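Local coordinates for protein peptidase S15/CocE/NonD (Thaumarchaeota archaeon SCGC AB-539-E09, PDB 4PF1) that probably acts as a serine aminopeptidase of the S15/CocE family, removing residues from the N-termini of peptides with an alpha/beta-hydrolase catalytic domain, at residues S186-G190 and Q272-K276; D189-D195 and E297-G301. All blocks are in the same frame, centred on the assembly; numbering follows the deposited sequence.

Contact 1: S186-G190 and Q272-K276; sequences SMVDG and QAMDK. With GOL (glycerol), chain G.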
loop_
_atom_site.group_PDB
_atom_site.type_symbol
_atom_site.label_atom_id
_atom_site.label_comp_id
_atom_site.label_asym_id
_atom_site.label_seq_id
_atom_site.Cartn_x
_atom_site.Cartn_y
_atom_site.Cartn_z
ATOM N N SER A 186 -7.809 8.583 -31.270
ATOM C CA SER A 186 -7.259 8.092 -32.533
ATOM C C SER A 186 -5.903 8.678 -32.908
ATOM O O SER A 186 -5.592 9.825 -32.570
ATOM C CB SER A 186 -8.237 8.363 -33.671
ATOM O OG SER A 186 -9.467 7.691 -33.453
ATOM N N MET A 187 -5.112 7.883 -33.658
ATOM C CA MET A 187 -3.850 8.314 -34.247
ATOM C C MET A 187 -4.215 9.111 -35.497
ATOM O O MET A 187 -4.804 8.548 -36.425
ATOM C CB MET A 187 -2.960 7.097 -34.589
ATOM C CG MET A 187 -2.530 6.283 -33.373
ATOM S SD MET A 187 -1.616 4.769 -33.797
ATOM C CE MET A 187 -0.124 5.457 -34.411
ATOM N N VAL A 188 -3.993 10.432 -35.480
ATOM C CA VAL A 188 -4.409 11.303 -36.590
ATOM C C VAL A 188 -3.190 11.909 -37.287
ATOM O O VAL A 188 -3.064 11.788 -38.506
ATOM C CB VAL A 188 -5.415 12.380 -36.099
ATOM C CG1 VAL A 188 -5.645 13.472 -37.142
ATOM C CG2 VAL A 188 -6.736 11.735 -35.694
ATOM N N ASP A 189 -2.307 12.569 -36.529
ATOM C CA ASP A 189 -1.097 13.137 -37.099
ATOM C C ASP A 189 0.079 12.834 -36.184
ATOM O O ASP A 189 0.272 13.504 -35.163
ATOM C CB ASP A 189 -1.244 14.647 -37.360
ATOM C CG ASP A 189 -0.283 15.188 -38.409
ATOM O OD1 ASP A 189 0.901 14.776 -38.403
ATOM O OD2 ASP A 189 -0.693 16.074 -39.185
ATOM N N GLY A 190 0.852 11.819 -36.571
ATOM C CA GLY A 190 2.011 11.339 -35.828
ATOM C C GLY A 190 3.173 12.308 -35.753
ATOM O O GLY A 190 4.077 12.119 -34.941
ATOM N N GLN A 272 -0.485 11.663 -44.955
ATOM C CA GLN A 272 -1.013 10.685 -43.997
ATOM C C GLN A 272 -1.877 11.306 -42.885
ATOM O O GLN A 272 -2.520 10.557 -42.140
ATOM C CB GLN A 272 0.125 9.874 -43.375
ATOM C CG GLN A 272 0.650 8.781 -44.291
ATOM C CD GLN A 272 1.756 8.007 -43.636
ATOM O OE1 GLN A 272 1.541 6.937 -43.058
ATOM N NE2 GLN A 272 2.958 8.547 -43.686
ATOM N N ALA A 273 -1.900 12.656 -42.768
ATOM C CA ALA A 273 -2.706 13.348 -41.748
ATOM C C ALA A 273 -4.190 13.011 -41.932
ATOM O O ALA A 273 -4.775 13.323 -42.972
ATOM C CB ALA A 273 -2.481 14.851 -41.825
ATOM N N MET A 274 -4.761 12.289 -40.956
ATOM C CA MET A 274 -6.134 11.783 -40.993
ATOM C C MET A 274 -7.187 12.886 -41.045
ATOM O O MET A 274 -8.222 12.690 -41.675
ATOM C CB MET A 274 -6.399 10.852 -39.804
ATOM C CG MET A 274 -5.586 9.573 -39.862
ATOM S SD MET A 274 -5.881 8.651 -41.392
ATOM C CE MET A 274 -7.342 7.717 -40.905
ATOM N N ASP A 275 -6.926 14.039 -40.399
ATOM C CA ASP A 275 -7.841 15.185 -40.426
ATOM C C ASP A 275 -7.905 15.782 -41.841
ATOM O O ASP A 275 -8.991 16.080 -42.333
ATOM C CB ASP A 275 -7.415 16.256 -39.398
ATOM C CG ASP A 275 -6.036 16.847 -39.633
ATOM O OD1 ASP A 275 -5.054 16.070 -39.665
ATOM O OD2 ASP A 275 -5.940 18.079 -39.783
ATOM N N LYS A 276 -6.741 15.906 -42.506
ATOM C CA LYS A 276 -6.638 16.456 -43.856
ATOM C C LYS A 276 -7.202 15.464 -44.887
ATOM O O LYS A 276 -7.906 15.882 -45.811
ATOM C CB LYS A 276 -5.182 16.829 -44.177
ATOM C CG LYS A 276 -4.676 18.021 -43.362
ATOM C CD LYS A 276 -3.165 18.193 -43.462
ATOM C CE LYS A 276 -2.658 19.367 -42.652
ATOM N NZ LYS A 276 -2.679 19.094 -41.187
HETATM C C1 GOL G . 0.035 9.357 -39.579
HETATM O O1 GOL G . 0.584 10.481 -38.907
HETATM C C2 GOL G . -1.242 8.897 -38.911
HETATM O O2 GOL G . -1.993 8.104 -39.829
HETATM C C3 GOL G . -0.970 8.088 -37.663
HETATM O O3 GOL G . -0.185 8.821 -36.733
HETATM O O HOH W 1 -2.907 17.512 -38.865
#

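Contact 2: D189-D195 and E297-G301; sequences DGWMGDD and EDIYG. With GOL (glycerol), chain I.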
loop_
_atom_site.group_PDB
_atom_site.type_symbol
_atom_site.label_atom_id
_atom_site.label_comp_id
_atom_site.label_asym_id
_atom_site.label_seq_id
_atom_site.Cartn_x
_atom_site.Cartn_y
_atom_site.Cartn_z
ATOM N N ASP A 189 -2.307 12.569 -36.529
ATOM C CA ASP A 189 -1.097 13.137 -37.099
ATOM C C ASP A 189 0.079 12.834 -36.184
ATOM O O ASP A 189 0.272 13.504 -35.163
ATOM C CB ASP A 189 -1.244 14.647 -37.360
ATOM C CG ASP A 189 -0.283 15.188 -38.409
ATOM O OD1 ASP A 189 0.901 14.776 -38.403
ATOM O OD2 ASP A 189 -0.693 16.074 -39.185
ATOM N N GLY A 190 0.852 11.819 -36.571
ATOM C CA GLY A 190 2.011 11.339 -35.828
ATOM C C GLY A 190 3.173 12.308 -35.753
ATOM O O GLY A 190 4.077 12.119 -34.941
ATOM N N TRP A 191 3.158 13.356 -36.593
ATOM C CA TRP A 191 4.216 14.365 -36.623
ATOM C C TRP A 191 3.775 15.648 -35.918
ATOM O O TRP A 191 4.548 16.207 -35.136
ATOM C CB TRP A 191 4.626 14.669 -38.072
ATOM C CG TRP A 191 5.928 15.406 -38.207
ATOM C CD1 TRP A 191 7.140 14.870 -38.528
ATOM C CD2 TRP A 191 6.137 16.818 -38.067
ATOM N NE1 TRP A 191 8.093 15.859 -38.591
ATOM C CE2 TRP A 191 7.506 17.064 -38.313
ATOM C CE3 TRP A 191 5.302 17.903 -37.746
ATOM C CZ2 TRP A 191 8.054 18.352 -38.268
ATOM C CZ3 TRP A 191 5.850 19.172 -37.684
ATOM C CH2 TRP A 191 7.208 19.388 -37.945
ATOM N N MET A 192 2.556 16.145 -36.232
ATOM C CA MET A 192 2.051 17.398 -35.666
ATOM C C MET A 192 1.919 17.348 -34.145
ATOM O O MET A 192 2.368 18.278 -33.478
ATOM C CB MET A 192 0.719 17.821 -36.306
ATOM C CG MET A 192 0.885 18.586 -37.620
ATOM S SD MET A 192 1.930 20.076 -37.533
ATOM C CE MET A 192 0.978 21.086 -36.392
ATOM N N GLY A 193 1.335 16.281 -33.602
ATOM C CA GLY A 193 1.192 16.200 -32.150
ATOM C C GLY A 193 0.645 14.924 -31.549
ATOM O O GLY A 193 0.129 14.953 -30.428
ATOM N N ASP A 194 0.779 13.787 -32.243
ATOM C CA ASP A 194 0.282 12.551 -31.659
ATOM C C ASP A 194 1.436 11.674 -31.096
ATOM O O ASP A 194 2.048 12.075 -30.109
ATOM C CB ASP A 194 -0.657 11.789 -32.610
ATOM C CG ASP A 194 -2.067 12.384 -32.689
ATOM O OD1 ASP A 194 -2.523 12.979 -31.683
ATOM O OD2 ASP A 194 -2.714 12.243 -33.747
ATOM N N ASP A 195 1.709 10.495 -31.678
ATOM C CA ASP A 195 2.651 9.527 -31.096
ATOM C C ASP A 195 4.146 9.720 -31.381
ATOM O O ASP A 195 4.946 9.503 -30.470
ATOM C CB ASP A 195 2.275 8.103 -31.515
ATOM C CG ASP A 195 0.968 7.637 -30.923
ATOM O OD1 ASP A 195 0.926 7.391 -29.701
ATOM O OD2 ASP A 195 -0.008 7.517 -31.680
ATOM N N GLU A 297 -0.706 10.166 -25.178
ATOM C CA GLU A 297 -0.250 9.562 -26.427
ATOM C C GLU A 297 -0.825 10.244 -27.672
ATOM O O GLU A 297 -0.073 10.490 -28.617
ATOM C CB GLU A 297 -0.559 8.059 -26.446
ATOM C CG GLU A 297 0.326 7.260 -25.497
ATOM C CD GLU A 297 0.292 5.748 -25.623
ATOM O OE1 GLU A 297 0.900 5.075 -24.759
ATOM O OE2 GLU A 297 -0.313 5.235 -26.591
ATOM N N ASP A 298 -2.142 10.534 -27.691
ATOM C CA ASP A 298 -2.798 11.153 -28.856
ATOM C C ASP A 298 -3.702 12.320 -28.425
ATOM O O ASP A 298 -4.926 12.252 -28.572
ATOM C CB ASP A 298 -3.600 10.097 -29.647
ATOM C CG ASP A 298 -2.745 8.979 -30.202
ATOM O OD1 ASP A 298 -2.128 9.179 -31.260
ATOM O OD2 ASP A 298 -2.696 7.908 -29.576
ATOM N N ILE A 299 -3.083 13.400 -27.903
ATOM C CA ILE A 299 -3.784 14.590 -27.393
ATOM C C ILE A 299 -4.180 15.588 -28.522
ATOM O O ILE A 299 -4.972 16.504 -28.279
ATOM C CB ILE A 299 -2.907 15.279 -26.298
ATOM C CG1 ILE A 299 -3.768 16.056 -25.281
ATOM C CG2 ILE A 299 -1.773 16.133 -26.899
ATOM C CD1 ILE A 299 -3.217 16.076 -23.883
ATOM N N TYR A 300 -3.629 15.404 -29.733
ATOM C CA TYR A 300 -3.841 16.299 -30.880
ATOM C C TYR A 300 -5.015 15.854 -31.770
ATOM O O TYR A 300 -5.800 16.694 -32.228
ATOM C CB TYR A 300 -2.538 16.360 -31.714
ATOM C CG TYR A 300 -2.638 17.097 -33.031
ATOM C CD1 TYR A 300 -2.323 18.449 -33.120
ATOM C CD2 TYR A 300 -2.946 16.421 -34.208
ATOM C CE1 TYR A 300 -2.395 19.130 -34.333
ATOM C CE2 TYR A 300 -3.040 17.094 -35.424
ATOM C CZ TYR A 300 -2.755 18.449 -35.484
ATOM O OH TYR A 300 -2.803 19.108 -36.685
ATOM N N GLY A 301 -5.079 14.555 -32.037
ATOM C CA GLY A 301 -6.021 13.930 -32.956
ATOM C C GLY A 301 -7.500 14.261 -32.883
ATOM O O GLY A 301 -8.068 14.761 -33.860
HETATM C C1 GOL I . 0.815 3.554 -30.349
HETATM O O1 GOL I . -0.098 4.539 -30.817
HETATM C C2 GOL I . 1.649 4.088 -29.206
HETATM O O2 GOL I . 1.457 3.266 -28.047
HETATM C C3 GOL I . 3.106 4.082 -29.609
HETATM O O3 GOL I . 3.956 4.238 -28.480
HETATM O O HOH W 1 -2.907 17.512 -38.865
HETATM O O HOH W 2 -0.088 13.200 -28.261
#

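Contact 1: S186-G190 and Q272-K276
D189 OD2, which packs against the methyl of A273 with 3.4 Å from D189 OD2 to A273 CB, is held by water 1 and by the phenol of Y265. Water 1 lies 2.7 Å from D189 OD2. The same water gives its second hydrogen to D275 OD1, also 2.7 Å away, and so bridges two carboxylates. K276, its chain extended and bent only at the last torsion, brings NZ to 4.1 Å from D189 OD2, a charge nearby rather than a salt bridge. D275 OD2 pairs with K304 on helix 301-309 and, at a long 3.7 Å, with K276 NZ.

The one direct hydrogen bond between 186-190 and 272-276 is from backbone to backbone. M274 N donates to V188 O at 3.0 Å (N-H...O angle 176°). A273 is the N-cap residue of helix 274-279, so the bond satisfies an amide of the first turn. Beside it, V188 CG1 is anti to the backbone N (chi1 168°) and reaches over the start of the helix, 3.5 Å from D275 N. V188 CG1 also meets M274 CB at 3.8 Å.

A glycerol, probably from the crystallisation liquor, takes a hydrogen bond from G190 N. The contact thus ties the loop after strand 178-184 to the start of helix 274-279, in the largely helical region between strands 178-184 and 287-292. Its chemistry implies that the bridging water and the neighbouring lysines probably temper the repulsion between two buried acids.

Contact 2: D189-D195 and E297-G301
D194 OD1 accepts from G301 N across the contact at 3.0 Å, using its syn lone pair (N-H...O angle 146°). Y300 N adds a weaker bond to D194 OD1 at 3.3 Å. The other oxygen works within its own loop: D189 N reaches D194 OD2 at 2.8 Å. In the same turn D189 OD1 accepts from W191 N in an Asx turn and from M192 N in the wider Asx motif. With an alanine in place of D194, the amides of G301 and D189 would probably lose their shared acceptor and the two loops their main polar clasp.

D195 OD2 lies only 2.7 Å from D298 OD1, close enough that one of the two acids probably holds a proton. A second glycerol, probably from the crystallisation liquor, donates to E297 OE2 at 3.0 Å, while E297 OE1 accepts from W453 NE1.

Farther out, Y300 CG is anti to the backbone N (chi1 172°), which lays the ring against 189-193. M192 CB stands over one face, 4.0 Å from the ring centroid and 24° off the normal, a CH-pi contact. G193 N lies over that face too, and G193 O is 3.3 Å from Y300 CB. Y300 OH donates to water 1 and is bonded to K304.

E297 N and D298 N both donate to D295, the acid of a probable Ser-His-Asp triad. The chemistry implies that backbone amides, more than opposite charges, probably offset this cluster of acids.

How the contacts relate
Both contacts are buried and grow from one loop, the connection after strand 178-184, with D189 and G190 in common and centres about 7 Å apart. Contact 1 joins that loop to the start of helix 274-279, whereas contact 2 joins it to the loop leading into helix 301-309. Contact 1 is the smaller (231 against 421 Å²) and relies on a backbone bond, a valine and acids probably offset by nearby lysines. Contact 2 combines an acid cluster at one end with a tyrosine ring packed on the loop at the other. Both border the probable triad, contact 1 through M187 and contact 2 through D298. They meet directly: V188 N is 2.8 Å from D194 OD2, a probable hydrogen bond, and M187 packs on D195 and D298.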